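PDB 6LTZ: putative antitoxin HigA3 from Mycobacterium tuberculosis H37Rv, which probably acts as the DNA-binding antitoxin of a type II toxin-antitoxin system, with HigB3 as its presumed cognate toxin. Local coordinates for residues A54-A57 with A58-V62; Q84-V87 with A88-G92. All coordinates share one frame; numbering follows the deposited sequence.

Contact 1: A54-A57 with A58-V62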
loop_
_atom_site.group_PDB
_atom_site.type_symbol
_atom_site.label_atom_id
_atom_site.label_comp_id
_atom_site.label_asym_id
_atom_site.label_seq_id
_atom_site.Cartn_x
_atom_site.Cartn_y
_atom_site.Cartn_z
ATOM N N ALA A 54 18.711 9.160 8.306
ATOM C CA ALA A 54 19.869 8.366 7.915
ATOM C C ALA A 54 19.834 6.974 8.548
ATOM O O ALA A 54 20.349 6.020 7.974
ATOM C CB ALA A 54 21.159 9.086 8.283
ATOM N N ASP A 55 19.244 6.858 9.735
ATOM C CA ASP A 55 19.095 5.545 10.365
ATOM C C ASP A 55 18.193 4.656 9.514
ATOM O O ASP A 55 18.539 3.512 9.214
ATOM C CB ASP A 55 18.524 5.675 11.779
ATOM C CG ASP A 55 19.431 6.464 12.705
ATOM O OD1 ASP A 55 20.672 6.355 12.570
ATOM O OD2 ASP A 55 18.899 7.200 13.562
ATOM N N VAL A 56 17.044 5.199 9.121
ATOM C CA VAL A 56 16.088 4.476 8.282
ATOM C C VAL A 56 16.672 4.146 6.911
ATOM O O VAL A 56 16.491 3.036 6.405
ATOM C CB VAL A 56 14.782 5.272 8.099
ATOM C CG1 VAL A 56 13.826 4.529 7.162
ATOM C CG2 VAL A 56 14.121 5.508 9.446
ATOM N N ALA A 57 17.379 5.102 6.313
ATOM C CA ALA A 57 17.995 4.875 5.009
ATOM C C ALA A 57 18.972 3.703 5.063
ATOM O O ALA A 57 19.012 2.875 4.152
ATOM C CB ALA A 57 18.704 6.141 4.516
ATOM N N ALA A 58 19.756 3.637 6.135
ATOM C CA ALA A 58 20.720 2.555 6.302
ATOM C C ALA A 58 20.009 1.215 6.470
ATOM O O ALA A 58 20.430 0.205 5.911
ATOM C CB ALA A 58 21.626 2.822 7.488
ATOM N N LEU A 59 18.929 1.218 7.240
ATOM C CA LEU A 59 18.169 -0.002 7.488
ATOM C C LEU A 59 17.520 -0.522 6.211
ATOM O O LEU A 59 17.475 -1.732 5.986
ATOM C CB LEU A 59 17.117 0.246 8.572
ATOM C CG LEU A 59 17.726 0.343 9.973
ATOM C CD1 LEU A 59 16.778 1.015 10.955
ATOM C CD2 LEU A 59 18.100 -1.049 10.462
ATOM N N MET A 60 17.034 0.394 5.378
ATOM C CA MET A 60 16.394 0.051 4.107
ATOM C C MET A 60 17.400 -0.244 2.999
ATOM O O MET A 60 17.050 -0.815 1.966
ATOM C CB MET A 60 15.482 1.187 3.644
ATOM C CG MET A 60 14.287 1.455 4.525
ATOM S SD MET A 60 13.347 2.874 3.927
ATOM C CE MET A 60 12.775 2.261 2.341
ATOM N N GLY A 61 18.643 0.170 3.205
ATOM C CA GLY A 61 19.652 0.073 2.167
ATOM C C GLY A 61 19.343 0.967 0.978
ATOM O O GLY A 61 19.535 0.570 -0.170
ATOM N N VAL A 62 18.845 2.171 1.251
ATOM C CA VAL A 62 18.557 3.141 0.198
ATOM C C VAL A 62 19.178 4.496 0.518
ATOM O O VAL A 62 19.710 4.709 1.610
ATOM C CB VAL A 62 17.041 3.340 -0.017
ATOM C CG1 VAL A 62 16.365 2.018 -0.357
ATOM C CG2 VAL A 62 16.405 3.977 1.212
#
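Val56 and Met60 meet one turn apart on helix 53-60, which a Schellman motif closes at Gly61. By position this is the first helix of the predicted helix-turn-helix of a Cro/C1-type domain.

Backbone bonds carry most of the contact. Ala58 N binds Ala54 O, and Leu59 N binds Asp55 O. Met60 N reaches Val56 O at 2.9 Å. The pattern then changes at the helix end. Val62 N closes the wider Schellman bond to Ala57 O at 3.0 Å, with an N-H...O angle of 160°. The inner bond, from Gly61 N to Ala58 O, is weak. Gly61 makes the turn with a positive phi of 66°.

Asp55 turns its carboxylate back to the helix start, where OD2 accepts a hydrogen bond from Arg52 N.

The side chains reach two neighbouring helices. Ala57 CB touches Gln64 and Val67 of helix 64-72, the next helix of the motif. Val56 and Met60 both touch Tyr86 of helix 80-89. Their side chains run side by side and point the same way. Val56 CG1 lies anti to the backbone N (chi1 177°), which carries it toward the methionine. Met60 CG passes 3.3 Å from Val56 O. Beyond it, Met60 SD rests 3.7 Å from Val56 CG1.

Contact 2: Q84-V87 with A88-G92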
loop_
_atom_site.group_PDB
_atom_site.type_symbol
_atom_site.label_atom_id
_atom_site.label_comp_id
_atom_site.label_asym_id
_atom_site.label_seq_id
_atom_site.Cartn_x
_atom_site.Cartn_y
_atom_site.Cartn_z
ATOM N N GLN A 84 6.506 -0.950 2.542
ATOM C CA GLN A 84 6.677 -2.102 3.433
ATOM C C GLN A 84 8.039 -2.040 4.121
ATOM O O GLN A 84 8.151 -2.268 5.325
ATOM C CB GLN A 84 6.529 -3.416 2.658
ATOM C CG GLN A 84 6.348 -4.673 3.533
ATOM C CD GLN A 84 7.659 -5.239 4.061
ATOM O OE1 GLN A 84 8.720 -5.037 3.470
ATOM N NE2 GLN A 84 7.587 -5.960 5.178
ATOM N N ALA A 85 9.065 -1.709 3.342
ATOM C CA ALA A 85 10.444 -1.681 3.821
ATOM C C ALA A 85 10.680 -0.544 4.803
ATOM O O ALA A 85 11.443 -0.680 5.764
ATOM C CB ALA A 85 11.400 -1.564 2.645
ATOM N N TYR A 86 10.031 0.584 4.542
ATOM C CA TYR A 86 10.126 1.744 5.409
ATOM C C TYR A 86 9.516 1.435 6.774
ATOM O O TYR A 86 10.148 1.649 7.805
ATOM C CB TYR A 86 9.433 2.944 4.755
ATOM C CG TYR A 86 9.419 4.193 5.601
ATOM C CD1 TYR A 86 10.466 5.105 5.546
ATOM C CD2 TYR A 86 8.364 4.459 6.456
ATOM C CE1 TYR A 86 10.453 6.251 6.323
ATOM C CE2 TYR A 86 8.342 5.596 7.235
ATOM C CZ TYR A 86 9.391 6.488 7.162
ATOM O OH TYR A 86 9.362 7.622 7.936
ATOM N N VAL A 87 8.286 0.924 6.781
ATOM C CA VAL A 87 7.626 0.572 8.032
ATOM C C VAL A 87 8.406 -0.522 8.765
ATOM O O VAL A 87 8.541 -0.482 9.987
ATOM C CB VAL A 87 6.160 0.125 7.790
ATOM C CG1 VAL A 87 5.531 -0.405 9.074
ATOM C CG2 VAL A 87 5.340 1.290 7.238
ATOM N N ALA A 88 8.944 -1.482 8.019
ATOM C CA ALA A 88 9.736 -2.550 8.624
ATOM C C ALA A 88 10.996 -2.003 9.297
ATOM O O ALA A 88 11.410 -2.487 10.353
ATOM C CB ALA A 88 10.106 -3.591 7.586
ATOM N N ALA A 89 11.602 -0.991 8.691
ATOM C CA ALA A 89 12.814 -0.401 9.250
ATOM C C ALA A 89 12.510 0.330 10.556
ATOM O O ALA A 89 13.365 0.434 11.436
ATOM C CB ALA A 89 13.465 0.547 8.231
ATOM N N LEU A 90 11.282 0.826 10.685
ATOM C CA LEU A 90 10.839 1.465 11.919
ATOM C C LEU A 90 10.484 0.435 12.997
ATOM O O LEU A 90 10.151 0.795 14.119
ATOM C CB LEU A 90 9.636 2.371 11.650
ATOM C CG LEU A 90 9.914 3.590 10.770
ATOM C CD1 LEU A 90 8.648 4.413 10.573
ATOM C CD2 LEU A 90 11.022 4.435 11.383
ATOM N N GLY A 91 10.558 -0.844 12.649
ATOM C CA GLY A 91 10.256 -1.909 13.593
ATOM C C GLY A 91 8.801 -2.342 13.565
ATOM O O GLY A 91 8.350 -3.112 14.418
ATOM N N GLY A 92 8.056 -1.852 12.582
ATOM C CA GLY A 92 6.642 -2.171 12.495
ATOM C C GLY A 92 6.274 -3.143 11.394
ATOM O O GLY A 92 7.139 -3.662 10.698
#
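Leu90 meets the ring of Tyr86, one turn earlier, at the end of helix 80-89. Its CB lies 3.5 Å from Val87 O. CG is anti to the carbonyl carbon (chi1 -66°) and passes 3.6 Å from Tyr86 O. The branch CD1 makes the main contact, 3.6 Å from Tyr86 CE2, with CD2 and CZ of the ring slightly farther off. The leucine and the tyrosine cross obliquely. The ring itself is tethered at its far end, where Tyr86 OH hydrogen-bonds Glu71 OE1.

The helix ends here in a Schellman motif. Ala88 N binds Gln84 O, Ala89 N binds Ala85 O, and Leu90 N binds Tyr86 O at 3.2 Å. Val87 O then takes Gly92 N at 3.0 Å, and also a weak bond from Leu90 N. Gly91 N closes the inner bond to Ala88 O at 2.9 Å. Gly91 makes the turn with a positive phi of 91°. Val87 CG1 lies 3.7 Å from Gly92 C, so the valine packs against the chain as it leaves the helix.

The turn leads from helix 80-89 into strand 93-100. Tyr86 and Leu90 lie against helices 41-47 and 53-60, where both touch Arg45 and Val56. Toward the dimer partner, Val87 packs on Ala98 of the second subunit and Leu90 on Phe100 of that subunit.

Overall arrangement
Contacts 1 and 2 follow one another along the chain, and both end a helix with a Schellman motif. Their centres are about 10 Å apart, and helices 53-60 and 80-89 pack directly together. Val56 CG1 lies 3.8 Å from Tyr86 CD1, and Met60 SD lies 3.7 Å from Tyr86 CA. At the helix ends, Leu59 CD1 approaches Ala89 O at 3.5 Å. Contact 1 belongs to the predicted DNA-binding motif, residues 53-72. Contact 2 lies outside that motif, nearer the centre of the chain (about 6 Å from it, against about 12 Å for contact 1, centre to centre). Helix 80-89 and the turn after it therefore touch both the predicted motif and the second subunit.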